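Local coordinates for dual specificity protein phosphatase 18 (Homo sapiens, PDB 2ESB), which removes phosphate from phosphotyrosine, and less readily from phosphothreonine, in MAP kinase-derived peptides, as a dual-specificity member of the protein-tyrosine phosphatase family, at residues S26-N31 with S42-T47; V33-K38 with L101-A106; D81-I86 with I152-Q157; D129-T134 with G146-L151. All blocks are in the same frame, centred on the assembly; numbering follows the deposited sequence.

Contact 1: residues S26-N31 with S42-T47; sequences SLYISN and SSNQIT
Tyr28 lies on the extended strand 27-30, and the residues that meet it, Asn44 and Ile46, lie just past the end of helix 38-43. That helix closes with a Schellman motif: Gln45, with a positive phi of 53°, is its C-prime residue, and Gln45 N bonds to Ser42 O at 3.0 Å. The turn sets Asn44 and Ile46 around the Tyr28 ring. With CG anti to its carbonyl carbon (chi1 -59°), Tyr28 brings its ring alongside Asn44 and Ile46. The methyl CD1 of Ile46 sits over one ring face, 3.9 Å from the Tyr28 centroid, a CH-pi contact in which Ile46 CD1 comes within 3.5 Å of Tyr28 CD1. Asn44 approaches obliquely, its amide steeply inclined to the ring, and OD1 stands 3.7 Å from Tyr28 CE2. A water in the ring plane joins the polar ends, lying 2.7 Å from Tyr28 OH and donating to Asn44 OD1 at 2.7 Å. Tyr28 OH is also bonded to Arg99, while Asn44 ND2 turns back to Met40 O. A phenylalanine here would probably cost Arg99 and the bridging water their bonds to the hydroxyl, leaving the water held by Asn44 OD1. Strand and helix end are thus joined by mixed chemistry, apolar over the ring face and water-mediated at its rim.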
loop_
_atom_site.group_PDB
_atom_site.type_symbol
_atom_site.label_atom_id
_atom_site.label_comp_id
_atom_site.label_asym_id
_atom_site.label_seq_id
_atom_site.Cartn_x
_atom_site.Cartn_y
_atom_site.Cartn_z
ATOM N N SER A 26 1.425 2.597 13.044
ATOM C CA SER A 26 2.301 3.558 12.367
ATOM C C SER A 26 2.141 3.637 10.849
ATOM O O SER A 26 3.008 4.184 10.153
ATOM C CB SER A 26 3.760 3.231 12.669
ATOM O OG SER A 26 4.152 2.058 11.981
ATOM N N LEU A 27 1.062 3.075 10.322
ATOM C CA LEU A 27 0.853 3.118 8.882
ATOM C C LEU A 27 -0.569 3.504 8.537
ATOM O O LEU A 27 -1.517 3.019 9.162
ATOM C CB LEU A 27 1.172 1.764 8.257
ATOM C CG LEU A 27 0.981 1.690 6.737
ATOM C CD1 LEU A 27 1.990 2.605 6.043
ATOM C CD2 LEU A 27 1.162 0.232 6.279
ATOM N N TYR A 28 -0.699 4.380 7.542
ATOM C CA TYR A 28 -1.991 4.864 7.055
ATOM C C TYR A 28 -2.012 4.837 5.524
ATOM O O TYR A 28 -0.961 4.849 4.879
ATOM C CB TYR A 28 -2.222 6.316 7.483
ATOM C CG TYR A 28 -2.207 6.580 8.974
ATOM C CD1 TYR A 28 -1.016 6.526 9.696
ATOM C CD2 TYR A 28 -3.379 6.931 9.652
ATOM C CE1 TYR A 28 -0.983 6.821 11.056
ATOM C CE2 TYR A 28 -3.361 7.228 11.025
ATOM C CZ TYR A 28 -2.158 7.170 11.713
ATOM O OH TYR A 28 -2.111 7.453 13.052
ATOM N N ILE A 29 -3.209 4.816 4.949
ATOM C CA ILE A 29 -3.368 4.856 3.493
ATOM C C ILE A 29 -4.377 5.961 3.172
ATOM O O ILE A 29 -5.347 6.149 3.910
ATOM C CB ILE A 29 -3.959 3.556 2.906
ATOM C CG1 ILE A 29 -3.006 2.378 3.110
ATOM C CG2 ILE A 29 -4.216 3.754 1.418
ATOM C CD1 ILE A 29 -3.624 1.038 2.673
ATOM N N SER A 30 -4.171 6.687 2.081
ATOM C CA SER A 30 -5.127 7.738 1.722
ATOM C C SER A 30 -5.076 8.061 0.242
ATOM O O SER A 30 -4.253 7.514 -0.503
ATOM C CB SER A 30 -4.845 9.029 2.510
ATOM O OG SER A 30 -3.814 9.790 1.887
ATOM N N ASN A 31 -5.967 8.946 -0.192
ATOM C CA ASN A 31 -5.965 9.366 -1.583
ATOM C C ASN A 31 -5.042 10.590 -1.670
ATOM O O ASN A 31 -4.435 10.993 -0.667
ATOM C CB ASN A 31 -7.383 9.710 -2.053
ATOM C CG ASN A 31 -7.955 10.910 -1.343
ATOM O OD1 ASN A 31 -7.336 11.462 -0.435
ATOM N ND2 ASN A 31 -9.149 11.327 -1.753
ATOM N N SER A 42 -0.619 16.540 10.435
ATOM C CA SER A 42 -0.136 16.823 11.779
ATOM C C SER A 42 -1.001 16.188 12.870
ATOM O O SER A 42 -0.476 15.665 13.858
ATOM C CB SER A 42 -0.015 18.340 11.999
ATOM O OG SER A 42 -1.240 18.992 11.759
ATOM N N SER A 43 -2.318 16.197 12.684
ATOM C CA SER A 43 -3.218 15.633 13.685
ATOM C C SER A 43 -3.066 14.113 13.825
ATOM O O SER A 43 -3.347 13.552 14.880
ATOM C CB SER A 43 -4.669 15.980 13.351
ATOM O OG SER A 43 -5.155 15.146 12.318
ATOM N N ASN A 44 -2.642 13.443 12.759
ATOM C CA ASN A 44 -2.436 12.005 12.816
ATOM C C ASN A 44 -0.952 11.723 13.022
ATOM O O ASN A 44 -0.495 10.587 12.891
ATOM C CB ASN A 44 -2.933 11.346 11.530
ATOM C CG ASN A 44 -4.442 11.283 11.463
ATOM O OD1 ASN A 44 -5.056 10.386 12.027
ATOM N ND2 ASN A 44 -5.048 12.253 10.789
ATOM N N GLN A 45 -0.203 12.776 13.326
ATOM C CA GLN A 45 1.225 12.653 13.576
ATOM C C GLN A 45 2.011 11.948 12.470
ATOM O O GLN A 45 2.892 11.135 12.750
ATOM C CB GLN A 45 1.450 11.936 14.910
ATOM C CG GLN A 45 1.051 12.768 16.117
ATOM C CD GLN A 45 1.197 12.003 17.419
ATOM O OE1 GLN A 45 0.304 11.255 17.823
ATOM N NE2 GLN A 45 2.333 12.172 18.072
ATOM N N ILE A 46 1.701 12.263 11.215
ATOM C CA ILE A 46 2.425 11.661 10.097
ATOM C C ILE A 46 3.814 12.307 9.956
ATOM O O ILE A 46 3.930 13.533 9.903
ATOM C CB ILE A 46 1.669 11.853 8.765
ATOM C CG1 ILE A 46 0.245 11.292 8.865
ATOM C CG2 ILE A 46 2.428 11.155 7.644
ATOM C CD1 ILE A 46 0.180 9.830 9.271
ATOM N N THR A 47 4.859 11.490 9.867
ATOM C CA THR A 47 6.225 12.013 9.738
ATOM C C THR A 47 6.884 11.624 8.432
ATOM O O THR A 47 7.922 12.182 8.057
ATOM C CB THR A 47 7.140 11.514 10.881
ATOM O OG1 THR A 47 7.169 10.083 10.891
ATOM C CG2 THR A 47 6.644 12.014 12.221
HETATM O O HOH W 1 -4.289 8.679 13.985
#

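Contact 2: residues V33-K38 with L101-A106; sequences VAANNK and LLHCAA
His103 and Ala35 meet where the turn after strand 27-30 leans on the end of the central strand 100-103, their CA atoms 6.7 Å apart. The histidine can be followed outward. Its CB is 4.0 Å from Ala35 CB, and CG, held between the backbone N and the carbonyl carbon (chi1 80°), brings the imidazole flat beneath that methyl. Ala35 CB rides 3.3 Å above the ring plane and over its centre, a tight CH-pi contact whose closest ring atom is CD2, 3.3 Å from Ala35 CB. CG and NE2 also lie under the methyl, and ND1 and CE1 only slightly farther from it, so it is shared by the whole face. At one side of the ring, His103 ND1 donates to Cys104 O at 3.0 Å in a nearly straight bond (170°), with the acceptor close to the ring plane. At the tip, NE2 is bonded to Asn58 ND2. A bond at each ring nitrogen and a methyl over one face limit the ring's rotation. Leu101, two residues earlier on the strand, extends the apolar patch, with CD2 3.8 Å from Ala35 CA. His103 and Cys104, the predicted phosphocysteine nucleophile, open the HCxxGxxR signature of protein-tyrosine phosphatases. Its phosphate-binding P-loop here holds a buffer molecule through Ala106 N, and the histidine braces the start of that loop, as is characteristic of the family.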
loop_
_atom_site.group_PDB
_atom_site.type_symbol
_atom_site.label_atom_id
_atom_site.label_comp_id
_atom_site.label_asym_id
_atom_site.label_seq_id
_atom_site.Cartn_x
_atom_site.Cartn_y
_atom_site.Cartn_z
ATOM N N VAL A 33 -5.791 13.782 -2.166
ATOM C CA VAL A 33 -6.282 14.985 -1.515
ATOM C C VAL A 33 -5.823 15.061 -0.058
ATOM O O VAL A 33 -5.257 16.065 0.391
ATOM C CB VAL A 33 -7.818 15.035 -1.522
ATOM C CG1 VAL A 33 -8.290 16.325 -0.870
ATOM C CG2 VAL A 33 -8.337 14.920 -2.946
ATOM N N ALA A 34 -6.078 13.988 0.672
ATOM C CA ALA A 34 -5.733 13.916 2.078
ATOM C C ALA A 34 -4.241 14.056 2.301
ATOM O O ALA A 34 -3.809 14.649 3.288
ATOM C CB ALA A 34 -6.228 12.596 2.657
ATOM N N ALA A 35 -3.464 13.519 1.366
ATOM C CA ALA A 35 -2.012 13.534 1.449
ATOM C C ALA A 35 -1.394 14.932 1.477
ATOM O O ALA A 35 -0.245 15.089 1.867
ATOM C CB ALA A 35 -1.429 12.729 0.292
ATOM N N ASN A 36 -2.145 15.940 1.045
ATOM C CA ASN A 36 -1.642 17.312 1.060
ATOM C C ASN A 36 -2.439 18.181 2.036
ATOM O O ASN A 36 -2.379 19.411 1.986
ATOM C CB ASN A 36 -1.696 17.921 -0.342
ATOM C CG ASN A 36 -0.664 17.322 -1.279
ATOM O OD1 ASN A 36 -0.910 17.174 -2.475
ATOM N ND2 ASN A 36 0.501 16.981 -0.742
ATOM N N ASN A 37 -3.189 17.526 2.917
ATOM C CA ASN A 37 -3.987 18.210 3.938
ATOM C C ASN A 37 -3.083 18.340 5.165
ATOM O O ASN A 37 -2.935 17.397 5.950
ATOM C CB ASN A 37 -5.208 17.371 4.296
ATOM C CG ASN A 37 -6.116 18.060 5.298
ATOM O OD1 ASN A 37 -5.659 18.764 6.196
ATOM N ND2 ASN A 37 -7.414 17.839 5.157
ATOM N N LYS A 38 -2.479 19.511 5.332
ATOM C CA LYS A 38 -1.559 19.739 6.440
ATOM C C LYS A 38 -2.126 19.382 7.818
ATOM O O LYS A 38 -1.481 18.678 8.596
ATOM C CB LYS A 38 -1.091 21.195 6.425
ATOM C CG LYS A 38 0.039 21.510 7.393
ATOM C CD LYS A 38 0.406 22.988 7.282
ATOM C CE LYS A 38 1.565 23.381 8.186
ATOM N NZ LYS A 38 1.845 24.833 8.028
ATOM N N LEU A 101 2.475 7.578 5.938
ATOM C CA LEU A 101 1.271 7.651 5.123
ATOM C C LEU A 101 1.668 7.187 3.730
ATOM O O LEU A 101 2.572 7.762 3.096
ATOM C CB LEU A 101 0.702 9.081 4.997
ATOM C CG LEU A 101 -0.370 9.243 3.893
ATOM C CD1 LEU A 101 -1.636 8.423 4.233
ATOM C CD2 LEU A 101 -0.741 10.719 3.725
ATOM N N LEU A 102 1.025 6.124 3.273
ATOM C CA LEU A 102 1.232 5.622 1.925
ATOM C C LEU A 102 0.029 6.167 1.165
ATOM O O LEU A 102 -1.090 5.992 1.625
ATOM C CB LEU A 102 1.128 4.097 1.876
ATOM C CG LEU A 102 2.351 3.217 2.063
ATOM C CD1 LEU A 102 1.893 1.756 2.139
ATOM C CD2 LEU A 102 3.323 3.448 0.894
ATOM N N HIS A 103 0.240 6.814 0.020
ATOM C CA HIS A 103 -0.885 7.300 -0.774
ATOM C C HIS A 103 -0.565 7.223 -2.263
ATOM O O HIS A 103 0.590 7.094 -2.669
ATOM C CB HIS A 103 -1.238 8.751 -0.416
ATOM C CG HIS A 103 -0.347 9.774 -1.057
ATOM N ND1 HIS A 103 -0.594 10.300 -2.308
ATOM C CD2 HIS A 103 0.781 10.383 -0.610
ATOM C CE1 HIS A 103 0.337 11.192 -2.601
ATOM N NE2 HIS A 103 1.183 11.262 -1.588
ATOM N N CYS A 104 -1.608 7.264 -3.074
ATOM C CA CYS A 104 -1.441 7.281 -4.515
ATOM C C CYS A 104 -2.482 8.311 -4.964
ATOM O O CYS A 104 -2.672 9.318 -4.265
ATOM C CB CYS A 104 -1.639 5.876 -5.125
ATOM S SG CYS A 104 -3.090 4.925 -4.607
ATOM N N ALA A 105 -3.144 8.120 -6.096
ATOM C CA ALA A 105 -4.130 9.119 -6.502
ATOM C C ALA A 105 -5.452 8.906 -5.769
ATOM O O ALA A 105 -6.005 9.841 -5.185
ATOM C CB ALA A 105 -4.344 9.083 -8.026
ATOM N N ALA A 106 -5.951 7.674 -5.773
ATOM C CA ALA A 106 -7.224 7.380 -5.111
ATOM C C ALA A 106 -7.094 6.551 -3.835
ATOM O O ALA A 106 -8.075 6.356 -3.132
ATOM C CB ALA A 106 -8.150 6.653 -6.087
#

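Contact 3: residues D81-I86 with I152-Q157; sequences DFFDPI and IHYEFQ
Tyr154 reaches from helix 145-159 to the first turn of helix 83-95, where Phe83 takes its ring face and Asp84 its hydroxyl. The tyrosine stretches away from its own backbone N, CG anti to it (chi1 -172°), which carries the phenol across the gap between two backbones whose nearest CA atoms, those of Phe83 and Tyr154, are 8.1 Å apart. Phe83 puts its CG anti to the carbonyl carbon instead (chi1 -74°), and the two side chains run antiparallel alongside one another. As a result, Phe83 CB is centred over the phenol ring, 4.0 Å from the Tyr154 centroid, and Phe83 CD1 reaches back to Tyr154 CG at 3.6 Å. The rings themselves are inclined at 48°, an oblique pair. Both belong to the helical part of the phosphatase domain and rest on helix 110-122, which follows the phosphate-binding loop: Phe83 on Leu114, Tyr154 on Ala117 and Met120. At the far end Tyr154 OH donates to Asp84 OD2 at 2.6 Å, entering well above the carboxylate plane. With an alanine here instead of the tyrosine, Phe83 would probably face a gap and Asp84 lose its phenol donor. Asp84 OD2 also takes a salt bridge from Lys121 of helix 110-122.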
loop_
_atom_site.group_PDB
_atom_site.type_symbol
_atom_site.label_atom_id
_atom_site.label_comp_id
_atom_site.label_asym_id
_atom_site.label_seq_id
_atom_site.Cartn_x
_atom_site.Cartn_y
_atom_site.Cartn_z
ATOM N N ASP A 81 9.196 -4.299 -7.562
ATOM C CA ASP A 81 10.590 -3.927 -7.271
ATOM C C ASP A 81 10.698 -3.080 -6.009
ATOM O O ASP A 81 11.777 -2.934 -5.431
ATOM C CB ASP A 81 11.222 -3.173 -8.439
ATOM C CG ASP A 81 11.275 -4.003 -9.705
ATOM O OD1 ASP A 81 11.282 -5.246 -9.601
ATOM O OD2 ASP A 81 11.317 -3.411 -10.800
ATOM N N PHE A 82 9.575 -2.534 -5.561
ATOM C CA PHE A 82 9.592 -1.715 -4.362
ATOM C C PHE A 82 9.027 -2.397 -3.116
ATOM O O PHE A 82 9.076 -1.818 -2.037
ATOM C CB PHE A 82 8.842 -0.400 -4.606
ATOM C CG PHE A 82 9.483 0.468 -5.643
ATOM C CD1 PHE A 82 9.164 0.318 -6.986
ATOM C CD2 PHE A 82 10.426 1.423 -5.278
ATOM C CE1 PHE A 82 9.778 1.111 -7.955
ATOM C CE2 PHE A 82 11.048 2.224 -6.239
ATOM C CZ PHE A 82 10.723 2.065 -7.580
ATOM N N PHE A 83 8.501 -3.611 -3.257
ATOM C CA PHE A 83 7.920 -4.329 -2.117
ATOM C C PHE A 83 8.834 -4.383 -0.887
ATOM O O PHE A 83 8.452 -3.950 0.193
ATOM C CB PHE A 83 7.545 -5.769 -2.510
ATOM C CG PHE A 83 6.308 -5.882 -3.373
ATOM C CD1 PHE A 83 5.951 -7.114 -3.925
ATOM C CD2 PHE A 83 5.501 -4.778 -3.629
ATOM C CE1 PHE A 83 4.804 -7.249 -4.722
ATOM C CE2 PHE A 83 4.347 -4.901 -4.427
ATOM C CZ PHE A 83 4.004 -6.143 -4.973
ATOM N N ASP A 84 10.036 -4.928 -1.051
ATOM C CA ASP A 84 10.975 -5.049 0.067
ATOM C C ASP A 84 11.559 -3.736 0.551
ATOM O O ASP A 84 11.593 -3.468 1.752
ATOM C CB ASP A 84 12.124 -5.989 -0.301
ATOM C CG ASP A 84 11.787 -7.430 -0.044
ATOM O OD1 ASP A 84 12.003 -8.264 -0.947
ATOM O OD2 ASP A 84 11.306 -7.725 1.069
ATOM N N PRO A 85 12.048 -2.902 -0.374
ATOM C CA PRO A 85 12.617 -1.634 0.068
ATOM C C PRO A 85 11.629 -0.699 0.765
ATOM O O PRO A 85 11.986 -0.055 1.750
ATOM C CB PRO A 85 13.215 -1.056 -1.213
ATOM C CG PRO A 85 12.417 -1.710 -2.304
ATOM C CD PRO A 85 12.270 -3.109 -1.815
ATOM N N ILE A 86 10.393 -0.626 0.280
ATOM C CA ILE A 86 9.421 0.238 0.930
ATOM C C ILE A 86 8.926 -0.377 2.242
ATOM O O ILE A 86 8.681 0.344 3.208
ATOM C CB ILE A 86 8.225 0.540 0.017
ATOM C CG1 ILE A 86 8.691 1.385 -1.173
ATOM C CG2 ILE A 86 7.144 1.280 0.809
ATOM C CD1 ILE A 86 9.285 2.727 -0.787
ATOM N N ILE A 152 1.087 -12.190 -5.100
ATOM C CA ILE A 152 1.060 -13.644 -4.950
ATOM C C ILE A 152 2.489 -14.188 -5.075
ATOM O O ILE A 152 2.908 -15.062 -4.309
ATOM C CB ILE A 152 0.130 -14.275 -6.024
ATOM C CG1 ILE A 152 -1.330 -14.007 -5.644
ATOM C CG2 ILE A 152 0.380 -15.780 -6.146
ATOM C CD1 ILE A 152 -2.330 -14.314 -6.754
ATOM N N HIS A 153 3.249 -13.665 -6.031
ATOM C CA HIS A 153 4.634 -14.112 -6.193
ATOM C C HIS A 153 5.454 -13.753 -4.939
ATOM O O HIS A 153 6.262 -14.546 -4.460
ATOM C CB HIS A 153 5.256 -13.472 -7.433
ATOM C CG HIS A 153 6.694 -13.834 -7.640
ATOM N ND1 HIS A 153 7.730 -12.999 -7.283
ATOM C CD2 HIS A 153 7.267 -14.953 -8.142
ATOM C CE1 HIS A 153 8.882 -13.586 -7.561
ATOM N NE2 HIS A 153 8.628 -14.773 -8.082
ATOM N N TYR A 154 5.226 -12.562 -4.399
ATOM C CA TYR A 154 5.937 -12.116 -3.197
ATOM C C TYR A 154 5.526 -12.978 -1.996
ATOM O O TYR A 154 6.362 -13.337 -1.173
ATOM C CB TYR A 154 5.624 -10.643 -2.934
ATOM C CG TYR A 154 6.431 -9.996 -1.837
ATOM C CD1 TYR A 154 7.818 -10.085 -1.820
ATOM C CD2 TYR A 154 5.809 -9.250 -0.841
ATOM C CE1 TYR A 154 8.574 -9.449 -0.833
ATOM C CE2 TYR A 154 6.560 -8.598 0.152
ATOM C CZ TYR A 154 7.941 -8.707 0.145
ATOM O OH TYR A 154 8.699 -8.081 1.109
ATOM N N GLU A 155 4.239 -13.304 -1.892
ATOM C CA GLU A 155 3.774 -14.148 -0.797
ATOM C C GLU A 155 4.501 -15.484 -0.858
ATOM O O GLU A 155 4.959 -16.000 0.167
ATOM C CB GLU A 155 2.265 -14.408 -0.882
ATOM C CG GLU A 155 1.756 -15.250 0.292
ATOM C CD GLU A 155 0.292 -15.641 0.196
ATOM O OE1 GLU A 155 -0.335 -15.814 1.262
ATOM O OE2 GLU A 155 -0.238 -15.798 -0.923
ATOM N N PHE A 156 4.604 -16.050 -2.059
ATOM C CA PHE A 156 5.282 -17.336 -2.218
ATOM C C PHE A 156 6.736 -17.205 -1.802
ATOM O O PHE A 156 7.302 -18.116 -1.194
ATOM C CB PHE A 156 5.219 -17.825 -3.666
ATOM C CG PHE A 156 5.822 -19.190 -3.863
ATOM C CD1 PHE A 156 5.164 -20.326 -3.395
ATOM C CD2 PHE A 156 7.056 -19.338 -4.487
ATOM C CE1 PHE A 156 5.729 -21.593 -3.545
ATOM C CE2 PHE A 156 7.631 -20.601 -4.642
ATOM C CZ PHE A 156 6.961 -21.731 -4.167
ATOM N N GLN A 157 7.347 -16.075 -2.139
ATOM C CA GLN A 157 8.736 -15.844 -1.774
ATOM C C GLN A 157 8.906 -15.805 -0.258
ATOM O O GLN A 157 9.861 -16.364 0.284
ATOM C CB GLN A 157 9.233 -14.529 -2.369
ATOM C CG GLN A 157 9.293 -14.532 -3.893
ATOM C CD GLN A 157 9.889 -13.255 -4.452
ATOM O OE1 GLN A 157 9.363 -12.162 -4.232
ATOM N NE2 GLN A 157 10.997 -13.387 -5.176
#

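Contact 4: residues D129-T134 with G146-L151; sequences DAHTWT and GFWEQL
This is a slender aromatic contact between consecutive helices, 127-137 and 145-159, made by His131 and Trp148. The backbones stay well apart: the nearest CA atoms, of His131 and Leu151, are 10.6 Å from each other, and the two aromatic side chains span the distance at about a right angle. In His131, CG anti to the backbone N (chi1 175°) carries the imidazole across to the indole, which meets it with the CZ2-CH2 edge of its six-membered ring. Trp148 CH2 lies 3.5 Å from His131 CD2, and Trp148 CZ2 is 3.6 Å from the same carbon. Relative to the indole, His131 CD2 lies at the edge, near its plane; the two planes make 58°, an oblique pair with centroids 5.3 Å apart. In the helical layer of the dual-specificity phosphatase fold, both helices also pack on helix 110-122, Thr134 and Leu151 each touching Leu116. The pyrrole side of Trp148 looks to the C-terminal region, where NE1 bonds to Tyr178 OH and the two rings meet nearly perpendicular. Within helix 127-137, Thr134 OG1 turns back to Ala130 O at 2.9 Å, reaching the carbonyl from the face opposite to that used by Thr134 N.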
loop_
_atom_site.group_PDB
_atom_site.type_symbol
_atom_site.label_atom_id
_atom_site.label_comp_id
_atom_site.label_asym_id
_atom_site.label_seq_id
_atom_site.Cartn_x
_atom_site.Cartn_y
_atom_site.Cartn_z
ATOM N N ASP A 129 -4.999 -12.775 4.665
ATOM C CA ASP A 129 -5.277 -12.070 5.920
ATOM C C ASP A 129 -4.881 -10.601 5.835
ATOM O O ASP A 129 -5.551 -9.736 6.399
ATOM C CB ASP A 129 -4.571 -12.742 7.109
ATOM C CG ASP A 129 -5.206 -14.083 7.492
ATOM O OD1 ASP A 129 -6.341 -14.365 7.051
ATOM O OD2 ASP A 129 -4.573 -14.858 8.242
ATOM N N ALA A 130 -3.799 -10.312 5.127
ATOM C CA ALA A 130 -3.385 -8.923 4.970
ATOM C C ALA A 130 -4.474 -8.179 4.195
ATOM O O ALA A 130 -4.785 -7.023 4.494
ATOM C CB ALA A 130 -2.055 -8.858 4.219
ATOM N N HIS A 131 -5.056 -8.832 3.189
ATOM C CA HIS A 131 -6.108 -8.177 2.416
ATOM C C HIS A 131 -7.390 -7.971 3.239
ATOM O O HIS A 131 -7.989 -6.893 3.211
ATOM C CB HIS A 131 -6.445 -8.972 1.143
ATOM C CG HIS A 131 -7.608 -8.408 0.382
ATOM N ND1 HIS A 131 -8.902 -8.839 0.577
ATOM C CD2 HIS A 131 -7.686 -7.369 -0.486
ATOM C CE1 HIS A 131 -9.729 -8.087 -0.132
ATOM N NE2 HIS A 131 -9.016 -7.185 -0.784
ATOM N N THR A 132 -7.816 -9.000 3.966
ATOM C CA THR A 132 -9.027 -8.891 4.782
ATOM C C THR A 132 -8.884 -7.732 5.762
ATOM O O THR A 132 -9.800 -6.920 5.935
ATOM C CB THR A 132 -9.279 -10.182 5.587
ATOM O OG1 THR A 132 -9.327 -11.296 4.687
ATOM C CG2 THR A 132 -10.606 -10.093 6.357
ATOM N N TRP A 133 -7.726 -7.662 6.402
ATOM C CA TRP A 133 -7.445 -6.602 7.363
ATOM C C TRP A 133 -7.455 -5.225 6.695
ATOM O O TRP A 133 -8.129 -4.308 7.159
ATOM C CB TRP A 133 -6.079 -6.837 8.029
ATOM C CG TRP A 133 -5.666 -5.705 8.958
ATOM C CD1 TRP A 133 -4.939 -4.583 8.628
ATOM C CD2 TRP A 133 -6.040 -5.549 10.331
ATOM N NE1 TRP A 133 -4.846 -3.733 9.720
ATOM C CE2 TRP A 133 -5.516 -4.305 10.774
ATOM C CE3 TRP A 133 -6.771 -6.335 11.233
ATOM C CZ2 TRP A 133 -5.705 -3.836 12.078
ATOM C CZ3 TRP A 133 -6.956 -5.864 12.532
ATOM C CH2 TRP A 133 -6.424 -4.628 12.939
ATOM N N THR A 134 -6.714 -5.079 5.603
ATOM C CA THR A 134 -6.642 -3.779 4.935
ATOM C C THR A 134 -8.001 -3.332 4.417
ATOM O O THR A 134 -8.384 -2.162 4.567
ATOM C CB THR A 134 -5.590 -3.797 3.791
ATOM O OG1 THR A 134 -4.308 -4.154 4.335
ATOM C CG2 THR A 134 -5.470 -2.419 3.143
ATOM N N GLY A 146 -2.552 -7.069 -12.114
ATOM C CA GLY A 146 -1.117 -7.273 -12.241
ATOM C C GLY A 146 -0.447 -7.184 -10.872
ATOM O O GLY A 146 0.489 -7.924 -10.566
ATOM N N PHE A 147 -0.920 -6.266 -10.037
ATOM C CA PHE A 147 -0.351 -6.125 -8.702
ATOM C C PHE A 147 -0.680 -7.382 -7.884
ATOM O O PHE A 147 0.112 -7.817 -7.054
ATOM C CB PHE A 147 -0.904 -4.864 -8.017
ATOM C CG PHE A 147 -0.443 -3.565 -8.652
ATOM C CD1 PHE A 147 -1.048 -2.355 -8.310
ATOM C CD2 PHE A 147 0.602 -3.553 -9.577
ATOM C CE1 PHE A 147 -0.621 -1.147 -8.880
ATOM C CE2 PHE A 147 1.042 -2.357 -10.154
ATOM C CZ PHE A 147 0.430 -1.150 -9.806
ATOM N N TRP A 148 -1.847 -7.972 -8.120
ATOM C CA TRP A 148 -2.205 -9.189 -7.406
ATOM C C TRP A 148 -1.224 -10.309 -7.762
ATOM O O TRP A 148 -0.740 -11.022 -6.883
ATOM C CB TRP A 148 -3.644 -9.609 -7.722
ATOM C CG TRP A 148 -4.640 -8.922 -6.839
ATOM C CD1 TRP A 148 -5.521 -7.946 -7.193
ATOM C CD2 TRP A 148 -4.822 -9.141 -5.435
ATOM N NE1 TRP A 148 -6.243 -7.536 -6.094
ATOM C CE2 TRP A 148 -5.832 -8.256 -5.002
ATOM C CE3 TRP A 148 -4.225 -10.004 -4.498
ATOM C CZ2 TRP A 148 -6.264 -8.203 -3.666
ATOM C CZ3 TRP A 148 -4.653 -9.951 -3.169
ATOM C CH2 TRP A 148 -5.661 -9.056 -2.767
ATOM N N GLU A 149 -0.913 -10.457 -9.046
ATOM C CA GLU A 149 0.041 -11.486 -9.466
ATOM C C GLU A 149 1.390 -11.232 -8.784
ATOM O O GLU A 149 2.082 -12.163 -8.360
ATOM C CB GLU A 149 0.238 -11.450 -10.987
ATOM C CG GLU A 149 -0.933 -11.961 -11.809
ATOM C CD GLU A 149 -0.852 -11.519 -13.266
ATOM O OE1 GLU A 149 0.267 -11.508 -13.825
ATOM O OE2 GLU A 149 -1.906 -11.189 -13.854
ATOM N N GLN A 150 1.777 -9.961 -8.704
ATOM C CA GLN A 150 3.036 -9.601 -8.061
ATOM C C GLN A 150 3.003 -9.918 -6.568
ATOM O O GLN A 150 3.993 -10.408 -6.005
ATOM C CB GLN A 150 3.339 -8.119 -8.289
ATOM C CG GLN A 150 3.818 -7.828 -9.712
ATOM C CD GLN A 150 3.827 -6.347 -10.031
ATOM O OE1 GLN A 150 4.299 -5.543 -9.237
ATOM N NE2 GLN A 150 3.312 -5.981 -11.203
ATOM N N LEU A 151 1.865 -9.648 -5.934
ATOM C CA LEU A 151 1.705 -9.916 -4.498
ATOM C C LEU A 151 1.703 -11.421 -4.215
ATOM O O LEU A 151 2.258 -11.879 -3.218
ATOM C CB LEU A 151 0.415 -9.272 -3.978
ATOM C CG LEU A 151 0.461 -7.747 -3.835
ATOM C CD1 LEU A 151 -0.947 -7.209 -3.596
ATOM C CD2 LEU A 151 1.384 -7.358 -2.683
#

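The four contacts fall into two groups on opposite sides of the domain centre. Contacts 1 and 2, with centres 9 Å apart, work on neighbouring strands 27-30 and 100-103 of the mixed sheet, joined by backbone bonds, and their segments alternate along the chain. Contacts 3 and 4, with centres 11 Å apart, share helix 145-159, contact 4 nested within the loop that contact 3 closes; Phe83 links them by packing on Gln150 and Leu151. Between the groups, centres are 20 to 23 Å apart, yet Ile29 of contact 1 touches Thr134 of contact 4. Sheet and helical layer meet there, within one catalytic domain, with the phosphate-binding loop leaving the sheet at contact 2.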